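Local coordinates for aminopeptidase N family protein (Idiomarina loihiensis L2TR, PDB 4FGM) that probably acts as a zinc-dependent aminopeptidase of the M61 family, using zinc held by an HExxH helix and a further glutamate to help cleave peptide bonds, at residues His14-Ser19 / Ala97-Phe102; His181-Ser186 / Ala218-Tyr223; Ala483-Gly488 / Tyr540-Thr545. All blocks are in the same frame, centred on the assembly; numbering follows the deposited sequence.

Contact 1 of 3, residues His14-Ser19 / Ala97-Phe102; sequences HLFNVS and AYLDQF
H14, just before strand 15-22, and F16, near its start, make a side-chain contact with L99 at the end of strand 97-99 in the M61 N-terminal domain. The two strands do not pair with each other; each runs antiparallel to strand 81-91, and the N-to-C directions of the short segments 15-19 and 97-99 differ by 113°. H14 ND1 gives the one hydrogen bond across, 2.6 Å to L99 O. The bond lies in the carbonyl plane but is bent at the hydrogen (141°), and the oxygen is tilted from the imidazole plane. Beside the backbone N and anti to the carbonyl carbon (chi1 -39°), CG lets the ring turn ND1 to L99 while it stacks on W90. With an alanine here, L99 O would probably lose its donor across the contact and W90 a stacking partner. H14 and L15 together face a single residue of strand 2-10, a G1 beta bulge. Beyond the bulge, F16 offers a broad apolar face: L99 CD2 stands over it, 4.0 Å from the ring centroid, a CH-pi contact close to the ring normal. L99 CB packs against F16 CE1 at 3.7 Å, and L99 CD2 also reaches L15 O at 3.7 Å. A branched leucine suits this place because CB and both methyls can use the same ring. D100, next along, takes Y98 OH at OD2 and, at OD1, F102 N in an Asx turn.

Contact 2 of 3, residues His181-Ser186 / Ala218-Tyr223; sequences HGIKHS and APFQSY
H185 pairs with Y223 in parallel register, Y223 bonding to both residues that flank H185: Y223 N donates to K184 O at 3.1 Å, and S186 N to Y223 O at 2.9 Å. This joins the two strands of a beta-alpha-beta unit whose crossover is helix 197-215. H185 and Y223 therefore project from the same face, and H185 CD2 lies 3.7 Å from Y223 CB. The imidazole is fixed at both nitrogens. With CG beside the backbone N (chi1 -74°), the ring swings back so that ND1 donates to I183 O at 3.1 Å; the oxygen lies in the imidazole plane, while ND1 sits well above the carbonyl plane. NE2 bonds to Y275 OH. I183, a long branched residue, extends over residues 218-221, its CD1 3.6 Å from A218 CB and its CG2 3.4 Å from Q221 O. F220 is layered between A218 CB over one face, toward the rim, and Y223 CD2 over the centre of the other. Y223 also meets Y275 edge-to-face. Since Y275 belongs to the zinc-binding helix with H273 and H277, the NE2 bond to Y275 OH, with the ring fixed by ND1, and the aromatic packing probably help to position that helix from a second shell.

Contact 3 of 3, residues Ala483-Gly488 / Tyr540-Thr545; sequences ARVNFG and YIPGDT
V485 packs against the backbone of Y540-P542 and the side chains of Y540 and P542, a loop-to-loop contact with no hydrogen bond across it. From CA, the V485 CB points toward the facing loop and its two methyls divide the work. CG1, anti to the carbonyl carbon and beside the backbone N (chi1 -56°), comes closer to the facing loop: it lies 3.6 Å from Y540 O, equally close to the I541 carbonyl carbon, and 4.0 Å from P542 CD. CG2 turns to the other side of the branch and meets Y540 CB at 4.1 Å. A short, beta-branched valine can thus touch three successive residues. Beside it, R484 CB lies 3.7 Å from Y540 O, and R484 O rests near P542 CG at 3.8 Å. The ring of Y540 leads off to stack on W563, which V485 also touches, while its OH bonds to D524. The facing loop has its shape from a type II turn, I541 to D544, with proline and glycine in the two central positions that suit them. D544 N bonds to I541 O, and I541 N returns to D544 OD2 at 3.0 Å. The loops lead into strands of a small antiparallel sheet with short helices, consistent with a PDZ domain.

In the fold
From the N terminus, contact 1 closes first, returning the chain after 77 residues of strands and loops within the M61 N-terminal domain. Contact 2 follows in the mixed sheet that precedes the zinc-binding helix, its 31 intervening residues carrying the crossover helix 197-215. The chain then passes through the helical region that holds the zinc before contact 3 closes a 51-residue excursion through what is probably a PDZ-like domain. All three are in series, so none nests within or crosses another. Contacts 1 and 2 have centres about 29 Å apart, whereas contact 3 lies about 55 Å from contact 2, centre to centre, across the middle of the chain. Contact 2 alone approaches the metal site.

Contact 1 of 3, residues His14-Ser19 / Ala97-Phe102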
loop_
_atom_site.group_PDB
_atom_site.type_symbol
_atom_site.label_atom_id
_atom_site.label_comp_id
_atom_site.label_asym_id
_atom_site.label_seq_id
_atom_site.Cartn_x
_atom_site.Cartn_y
_atom_site.Cartn_z
ATOM N N HIS A 14 -23.103 -13.599 1.882
ATOM C CA HIS A 14 -22.191 -12.456 1.819
ATOM C C HIS A 14 -22.957 -11.177 1.463
ATOM O O HIS A 14 -22.556 -10.421 0.581
ATOM C CB HIS A 14 -21.101 -12.704 0.766
ATOM C CG HIS A 14 -20.597 -14.114 0.741
ATOM N ND1 HIS A 14 -20.121 -14.756 1.862
ATOM C CD2 HIS A 14 -20.534 -15.015 -0.267
ATOM C CE1 HIS A 14 -19.787 -15.996 1.548
ATOM N NE2 HIS A 14 -20.029 -16.178 0.265
ATOM N N LEU A 15 -24.058 -10.931 2.160
ATOM C CA LEU A 15 -24.869 -9.761 1.882
ATOM C C LEU A 15 -25.147 -8.884 3.087
ATOM O O LEU A 15 -25.546 -9.368 4.145
ATOM C CB LEU A 15 -26.206 -10.195 1.275
ATOM C CG LEU A 15 -26.184 -10.856 -0.110
ATOM C CD1 LEU A 15 -27.492 -11.586 -0.351
ATOM C CD2 LEU A 15 -25.948 -9.796 -1.173
ATOM N N PHE A 16 -24.925 -7.585 2.926
ATOM C CA PHE A 16 -25.222 -6.635 3.985
ATOM C C PHE A 16 -26.546 -5.993 3.565
ATOM O O PHE A 16 -26.784 -5.800 2.368
ATOM C CB PHE A 16 -24.181 -5.511 4.056
ATOM C CG PHE A 16 -22.867 -5.894 4.677
ATOM C CD1 PHE A 16 -21.808 -6.335 3.890
ATOM C CD2 PHE A 16 -22.663 -5.737 6.047
ATOM C CE1 PHE A 16 -20.546 -6.604 4.460
ATOM C CE2 PHE A 16 -21.420 -6.001 6.625
ATOM C CZ PHE A 16 -20.355 -6.439 5.824
ATOM N N ASN A 17 -27.418 -5.691 4.522
ATOM C CA ASN A 17 -28.656 -4.988 4.195
ATOM C C ASN A 17 -28.326 -3.557 4.550
ATOM O O ASN A 17 -27.720 -3.300 5.592
ATOM C CB ASN A 17 -29.837 -5.438 5.057
ATOM C CG ASN A 17 -30.673 -6.505 4.387
ATOM O OD1 ASN A 17 -30.366 -6.953 3.275
ATOM N ND2 ASN A 17 -31.741 -6.921 5.060
ATOM N N VAL A 18 -28.705 -2.626 3.688
ATOM C CA VAL A 18 -28.426 -1.223 3.951
ATOM C C VAL A 18 -29.662 -0.359 3.739
ATOM O O VAL A 18 -30.409 -0.540 2.770
ATOM C CB VAL A 18 -27.292 -0.690 3.044
ATOM C CG1 VAL A 18 -26.973 0.746 3.410
ATOM C CG2 VAL A 18 -26.048 -1.559 3.191
ATOM N N SER A 19 -29.870 0.563 4.672
ATOM C CA SER A 19 -30.977 1.504 4.620
ATOM C C SER A 19 -30.397 2.896 4.740
ATOM O O SER A 19 -29.433 3.137 5.475
ATOM C CB SER A 19 -31.972 1.272 5.760
ATOM O OG SER A 19 -32.829 0.183 5.477
ATOM N N ALA A 97 -15.174 -4.746 0.772
ATOM C CA ALA A 97 -16.085 -5.334 1.753
ATOM C C ALA A 97 -16.075 -6.833 1.610
ATOM O O ALA A 97 -16.008 -7.376 0.500
ATOM C CB ALA A 97 -17.507 -4.803 1.579
ATOM N N TYR A 98 -16.111 -7.495 2.757
ATOM C CA TYR A 98 -16.063 -8.951 2.831
ATOM C C TYR A 98 -16.939 -9.412 3.987
ATOM O O TYR A 98 -16.938 -8.799 5.055
ATOM C CB TYR A 98 -14.607 -9.390 3.056
ATOM C CG TYR A 98 -14.399 -10.871 3.275
ATOM C CD1 TYR A 98 -14.742 -11.481 4.487
ATOM C CD2 TYR A 98 -13.873 -11.671 2.263
ATOM C CE1 TYR A 98 -14.566 -12.852 4.677
ATOM C CE2 TYR A 98 -13.694 -13.038 2.443
ATOM C CZ TYR A 98 -14.042 -13.626 3.646
ATOM O OH TYR A 98 -13.882 -14.985 3.792
ATOM N N LEU A 99 -17.689 -10.488 3.770
ATOM C CA LEU A 99 -18.561 -11.024 4.803
ATOM C C LEU A 99 -18.872 -12.512 4.633
ATOM O O LEU A 99 -19.350 -12.938 3.583
ATOM C CB LEU A 99 -19.885 -10.251 4.834
ATOM C CG LEU A 99 -20.888 -10.691 5.908
ATOM C CD1 LEU A 99 -20.353 -10.300 7.264
ATOM C CD2 LEU A 99 -22.259 -10.048 5.664
ATOM N N ASP A 100 -18.568 -13.301 5.658
ATOM C CA ASP A 100 -18.890 -14.730 5.662
ATOM C C ASP A 100 -19.242 -15.092 7.112
ATOM O O ASP A 100 -19.460 -14.185 7.926
ATOM C CB ASP A 100 -17.744 -15.590 5.101
ATOM C CG ASP A 100 -16.489 -15.561 5.955
ATOM O OD1 ASP A 100 -16.512 -15.011 7.080
ATOM O OD2 ASP A 100 -15.468 -16.116 5.491
ATOM N N GLN A 101 -19.305 -16.375 7.454
ATOM C CA GLN A 101 -19.684 -16.739 8.817
ATOM C C GLN A 101 -18.551 -16.626 9.833
ATOM O O GLN A 101 -18.727 -16.964 11.007
ATOM C CB GLN A 101 -20.279 -18.162 8.869
ATOM C CG GLN A 101 -19.289 -19.305 8.585
ATOM C CD GLN A 101 -19.131 -19.607 7.101
ATOM O OE1 GLN A 101 -18.854 -18.717 6.298
ATOM N NE2 GLN A 101 -19.303 -20.872 6.734
ATOM N N PHE A 102 -17.395 -16.137 9.403
ATOM C CA PHE A 102 -16.273 -16.016 10.328
ATOM C C PHE A 102 -15.885 -14.571 10.611
ATOM O O PHE A 102 -15.367 -14.259 11.683
ATOM C CB PHE A 102 -15.063 -16.789 9.786
ATOM C CG PHE A 102 -15.356 -18.238 9.487
ATOM C CD1 PHE A 102 -15.623 -19.133 10.516
ATOM C CD2 PHE A 102 -15.380 -18.699 8.173
ATOM C CE1 PHE A 102 -15.916 -20.476 10.244
ATOM C CE2 PHE A 102 -15.670 -20.032 7.884
ATOM C CZ PHE A 102 -15.939 -20.928 8.922
#

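Contact 2 of 3, residues His181-Ser186 / Ala218-Tyr223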
loop_
_atom_site.group_PDB
_atom_site.type_symbol
_atom_site.label_atom_id
_atom_site.label_comp_id
_atom_site.label_asym_id
_atom_site.label_seq_id
_atom_site.Cartn_x
_atom_site.Cartn_y
_atom_site.Cartn_z
ATOM N N HIS A 181 2.571 8.253 23.862
ATOM C CA HIS A 181 2.475 9.667 24.211
ATOM C C HIS A 181 1.077 10.059 24.667
ATOM O O HIS A 181 0.484 10.997 24.141
ATOM C CB HIS A 181 2.894 10.546 23.035
ATOM C CG HIS A 181 4.368 10.574 22.806
ATOM N ND1 HIS A 181 5.260 9.912 23.626
ATOM C CD2 HIS A 181 5.116 11.185 21.858
ATOM C CE1 HIS A 181 6.489 10.115 23.191
ATOM N NE2 HIS A 181 6.430 10.886 22.118
ATOM N N GLY A 182 0.557 9.326 25.646
ATOM C CA GLY A 182 -0.756 9.616 26.184
ATOM C C GLY A 182 -1.942 9.387 25.265
ATOM O O GLY A 182 -3.072 9.709 25.624
ATOM N N ILE A 183 -1.707 8.836 24.080
ATOM C CA ILE A 183 -2.807 8.584 23.161
ATOM C C ILE A 183 -3.150 7.094 23.131
ATOM O O ILE A 183 -2.256 6.244 23.134
ATOM C CB ILE A 183 -2.463 9.090 21.737
ATOM C CG1 ILE A 183 -2.221 10.604 21.783
ATOM C CG2 ILE A 183 -3.602 8.764 20.767
ATOM C CD1 ILE A 183 -2.048 11.264 20.414
ATOM N N LYS A 184 -4.443 6.777 23.132
ATOM C CA LYS A 184 -4.869 5.379 23.105
ATOM C C LYS A 184 -4.766 4.772 21.712
ATOM O O LYS A 184 -5.191 5.372 20.726
ATOM C CB LYS A 184 -6.309 5.229 23.599
ATOM C CG LYS A 184 -6.505 5.537 25.069
ATOM C CD LYS A 184 -7.818 4.965 25.576
ATOM C CE LYS A 184 -8.097 5.432 26.991
ATOM N NZ LYS A 184 -6.908 5.243 27.864
ATOM N N HIS A 185 -4.195 3.573 21.653
ATOM C CA HIS A 185 -4.025 2.835 20.407
ATOM C C HIS A 185 -4.583 1.430 20.580
ATOM O O HIS A 185 -4.684 0.921 21.698
ATOM C CB HIS A 185 -2.542 2.737 20.029
ATOM C CG HIS A 185 -1.954 4.016 19.521
ATOM N ND1 HIS A 185 -1.727 5.110 20.331
ATOM C CD2 HIS A 185 -1.536 4.372 18.283
ATOM C CE1 HIS A 185 -1.191 6.082 19.614
ATOM N NE2 HIS A 185 -1.064 5.661 18.368
ATOM N N SER A 186 -4.935 0.802 19.464
ATOM C CA SER A 186 -5.477 -0.551 19.482
ATOM C C SER A 186 -4.962 -1.392 18.328
ATOM O O SER A 186 -4.820 -0.912 17.200
ATOM C CB SER A 186 -7.008 -0.530 19.397
ATOM O OG SER A 186 -7.589 0.052 20.547
ATOM N N ALA A 218 0.021 14.839 16.972
ATOM C CA ALA A 218 -0.762 13.791 16.325
ATOM C C ALA A 218 -2.077 14.384 15.827
ATOM O O ALA A 218 -2.740 15.120 16.549
ATOM C CB ALA A 218 -1.037 12.665 17.303
ATOM N N PRO A 219 -2.470 14.075 14.583
ATOM C CA PRO A 219 -3.721 14.608 14.029
ATOM C C PRO A 219 -4.982 13.855 14.455
ATOM O O PRO A 219 -6.085 14.202 14.045
ATOM C CB PRO A 219 -3.485 14.532 12.523
ATOM C CG PRO A 219 -2.689 13.270 12.393
ATOM C CD PRO A 219 -1.687 13.387 13.539
ATOM N N PHE A 220 -4.819 12.828 15.278
ATOM C CA PHE A 220 -5.952 12.031 15.747
ATOM C C PHE A 220 -5.960 11.969 17.275
ATOM O O PHE A 220 -4.970 12.316 17.918
ATOM C CB PHE A 220 -5.859 10.608 15.173
ATOM C CG PHE A 220 -4.468 10.019 15.237
ATOM C CD1 PHE A 220 -3.663 9.976 14.103
ATOM C CD2 PHE A 220 -3.962 9.524 16.436
ATOM C CE1 PHE A 220 -2.362 9.461 14.162
ATOM C CE2 PHE A 220 -2.661 9.009 16.508
ATOM C CZ PHE A 220 -1.863 8.973 15.366
ATOM N N GLN A 221 -7.071 11.528 17.858
ATOM C CA GLN A 221 -7.153 11.423 19.313
ATOM C C GLN A 221 -7.009 9.986 19.798
ATOM O O GLN A 221 -6.844 9.735 20.990
ATOM C CB GLN A 221 -8.463 12.015 19.822
ATOM C CG GLN A 221 -8.536 13.519 19.667
ATOM C CD GLN A 221 -9.854 14.077 20.145
ATOM O OE1 GLN A 221 -9.991 14.486 21.300
ATOM N NE2 GLN A 221 -10.848 14.078 19.260
ATOM N N SER A 222 -7.079 9.048 18.861
ATOM C CA SER A 222 -6.931 7.630 19.161
ATOM C C SER A 222 -6.659 6.963 17.818
ATOM O O SER A 222 -6.968 7.536 16.772
ATOM C CB SER A 222 -8.203 7.067 19.783
ATOM O OG SER A 222 -9.242 7.006 18.830
ATOM N N TYR A 223 -6.075 5.771 17.831
ATOM C CA TYR A 223 -5.780 5.106 16.572
ATOM C C TYR A 223 -5.940 3.591 16.659
ATOM O O TYR A 223 -5.582 2.976 17.668
ATOM C CB TYR A 223 -4.369 5.484 16.122
ATOM C CG TYR A 223 -4.031 5.053 14.716
ATOM C CD1 TYR A 223 -3.602 3.753 14.445
ATOM C CD2 TYR A 223 -4.132 5.950 13.654
ATOM C CE1 TYR A 223 -3.278 3.361 13.156
ATOM C CE2 TYR A 223 -3.814 5.564 12.357
ATOM C CZ TYR A 223 -3.382 4.267 12.116
ATOM O OH TYR A 223 -3.011 3.899 10.844
#

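Contact 3 of 3, residues Ala483-Gly488 / Tyr540-Thr545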
loop_
_atom_site.group_PDB
_atom_site.type_symbol
_atom_site.label_atom_id
_atom_site.label_comp_id
_atom_site.label_asym_id
_atom_site.label_seq_id
_atom_site.Cartn_x
_atom_site.Cartn_y
_atom_site.Cartn_z
ATOM N N ALA A 483 25.279 -16.218 -9.438
ATOM C CA ALA A 483 25.110 -16.997 -10.656
ATOM C C ALA A 483 25.950 -16.459 -11.810
ATOM O O ALA A 483 26.170 -15.249 -11.916
ATOM C CB ALA A 483 23.638 -17.022 -11.050
ATOM N N ARG A 484 26.421 -17.361 -12.666
ATOM C CA ARG A 484 27.232 -16.972 -13.810
ATOM C C ARG A 484 26.331 -16.599 -14.981
ATOM O O ARG A 484 26.696 -15.778 -15.824
ATOM C CB ARG A 484 28.158 -18.118 -14.208
ATOM C CG ARG A 484 29.626 -17.708 -14.359
ATOM C CD ARG A 484 30.514 -18.448 -13.363
ATOM N NE ARG A 484 29.885 -19.685 -12.896
ATOM C CZ ARG A 484 30.429 -20.509 -12.005
ATOM N NH1 ARG A 484 31.636 -20.258 -11.507
ATOM N NH2 ARG A 484 29.748 -21.558 -11.570
ATOM N N VAL A 485 25.153 -17.210 -15.041
ATOM C CA VAL A 485 24.204 -16.901 -16.115
ATOM C C VAL A 485 22.787 -16.824 -15.562
ATOM O O VAL A 485 22.522 -17.291 -14.443
ATOM C CB VAL A 485 24.191 -18.001 -17.214
ATOM C CG1 VAL A 485 25.586 -18.193 -17.765
ATOM C CG2 VAL A 485 23.675 -19.329 -16.624
ATOM N N ASN A 486 21.894 -16.181 -16.308
ATOM C CA ASN A 486 20.492 -16.126 -15.906
ATOM C C ASN A 486 19.592 -15.819 -17.093
ATOM O O ASN A 486 20.037 -15.343 -18.136
ATOM C CB ASN A 486 20.238 -15.143 -14.746
ATOM C CG ASN A 486 20.383 -13.699 -15.135
ATOM O OD1 ASN A 486 20.529 -13.357 -16.303
ATOM N ND2 ASN A 486 20.332 -12.831 -14.140
ATOM N N PHE A 487 18.317 -16.129 -16.943
ATOM C CA PHE A 487 17.366 -15.924 -18.014
ATOM C C PHE A 487 17.104 -14.487 -18.362
ATOM O O PHE A 487 16.839 -14.167 -19.518
ATOM C CB PHE A 487 16.033 -16.574 -17.655
ATOM C CG PHE A 487 16.050 -18.065 -17.736
ATOM C CD1 PHE A 487 16.029 -18.699 -18.969
ATOM C CD2 PHE A 487 16.069 -18.836 -16.581
ATOM C CE1 PHE A 487 16.031 -20.085 -19.048
ATOM C CE2 PHE A 487 16.071 -20.223 -16.651
ATOM C CZ PHE A 487 16.048 -20.846 -17.883
ATOM N N GLY A 488 17.198 -13.615 -17.370
ATOM C CA GLY A 488 16.863 -12.230 -17.614
ATOM C C GLY A 488 15.340 -12.280 -17.637
ATOM O O GLY A 488 14.684 -11.642 -18.460
ATOM N N TYR A 540 26.757 -23.444 -16.988
ATOM C CA TYR A 540 26.985 -22.575 -18.118
ATOM C C TYR A 540 27.687 -21.283 -17.776
ATOM O O TYR A 540 27.701 -20.853 -16.630
ATOM C CB TYR A 540 25.641 -22.262 -18.769
ATOM C CG TYR A 540 24.874 -23.509 -19.095
ATOM C CD1 TYR A 540 25.291 -24.348 -20.120
ATOM C CD2 TYR A 540 23.760 -23.877 -18.354
ATOM C CE1 TYR A 540 24.622 -25.516 -20.399
ATOM C CE2 TYR A 540 23.080 -25.050 -18.625
ATOM C CZ TYR A 540 23.515 -25.865 -19.649
ATOM O OH TYR A 540 22.844 -27.032 -19.927
ATOM N N ILE A 541 28.283 -20.682 -18.800
ATOM C CA ILE A 541 28.951 -19.400 -18.670
ATOM C C ILE A 541 28.493 -18.580 -19.872
ATOM O O ILE A 541 28.030 -19.127 -20.867
ATOM C CB ILE A 541 30.503 -19.527 -18.682
ATOM C CG1 ILE A 541 30.982 -20.090 -20.018
ATOM C CG2 ILE A 541 30.960 -20.409 -17.525
ATOM C CD1 ILE A 541 32.489 -20.077 -20.161
ATOM N N PRO A 542 28.598 -17.253 -19.787
ATOM C CA PRO A 542 28.168 -16.420 -20.914
ATOM C C PRO A 542 28.752 -16.910 -22.243
ATOM O O PRO A 542 29.933 -17.242 -22.330
ATOM C CB PRO A 542 28.669 -15.032 -20.520
ATOM C CG PRO A 542 28.541 -15.055 -19.024
ATOM C CD PRO A 542 29.083 -16.428 -18.666
ATOM N N GLY A 543 27.912 -16.963 -23.269
ATOM C CA GLY A 543 28.365 -17.414 -24.570
ATOM C C GLY A 543 27.907 -18.824 -24.902
ATOM O O GLY A 543 27.869 -19.205 -26.070
ATOM N N ASP A 544 27.563 -19.611 -23.885
ATOM C CA ASP A 544 27.104 -20.967 -24.138
ATOM C C ASP A 544 25.693 -20.941 -24.706
ATOM O O ASP A 544 24.883 -20.078 -24.368
ATOM C CB ASP A 544 27.116 -21.804 -22.854
ATOM C CG ASP A 544 28.516 -22.163 -22.403
ATOM O OD1 ASP A 544 29.431 -22.154 -23.250
ATOM O OD2 ASP A 544 28.699 -22.474 -21.207
ATOM N N THR A 545 25.399 -21.889 -25.584
ATOM C CA THR A 545 24.076 -21.970 -26.175
ATOM C C THR A 545 23.410 -23.302 -25.853
ATOM O O THR A 545 24.035 -24.353 -25.922
ATOM C CB THR A 545 24.137 -21.803 -27.699
ATOM O OG1 THR A 545 24.718 -20.532 -28.008
ATOM C CG2 THR A 545 22.725 -21.878 -28.301
#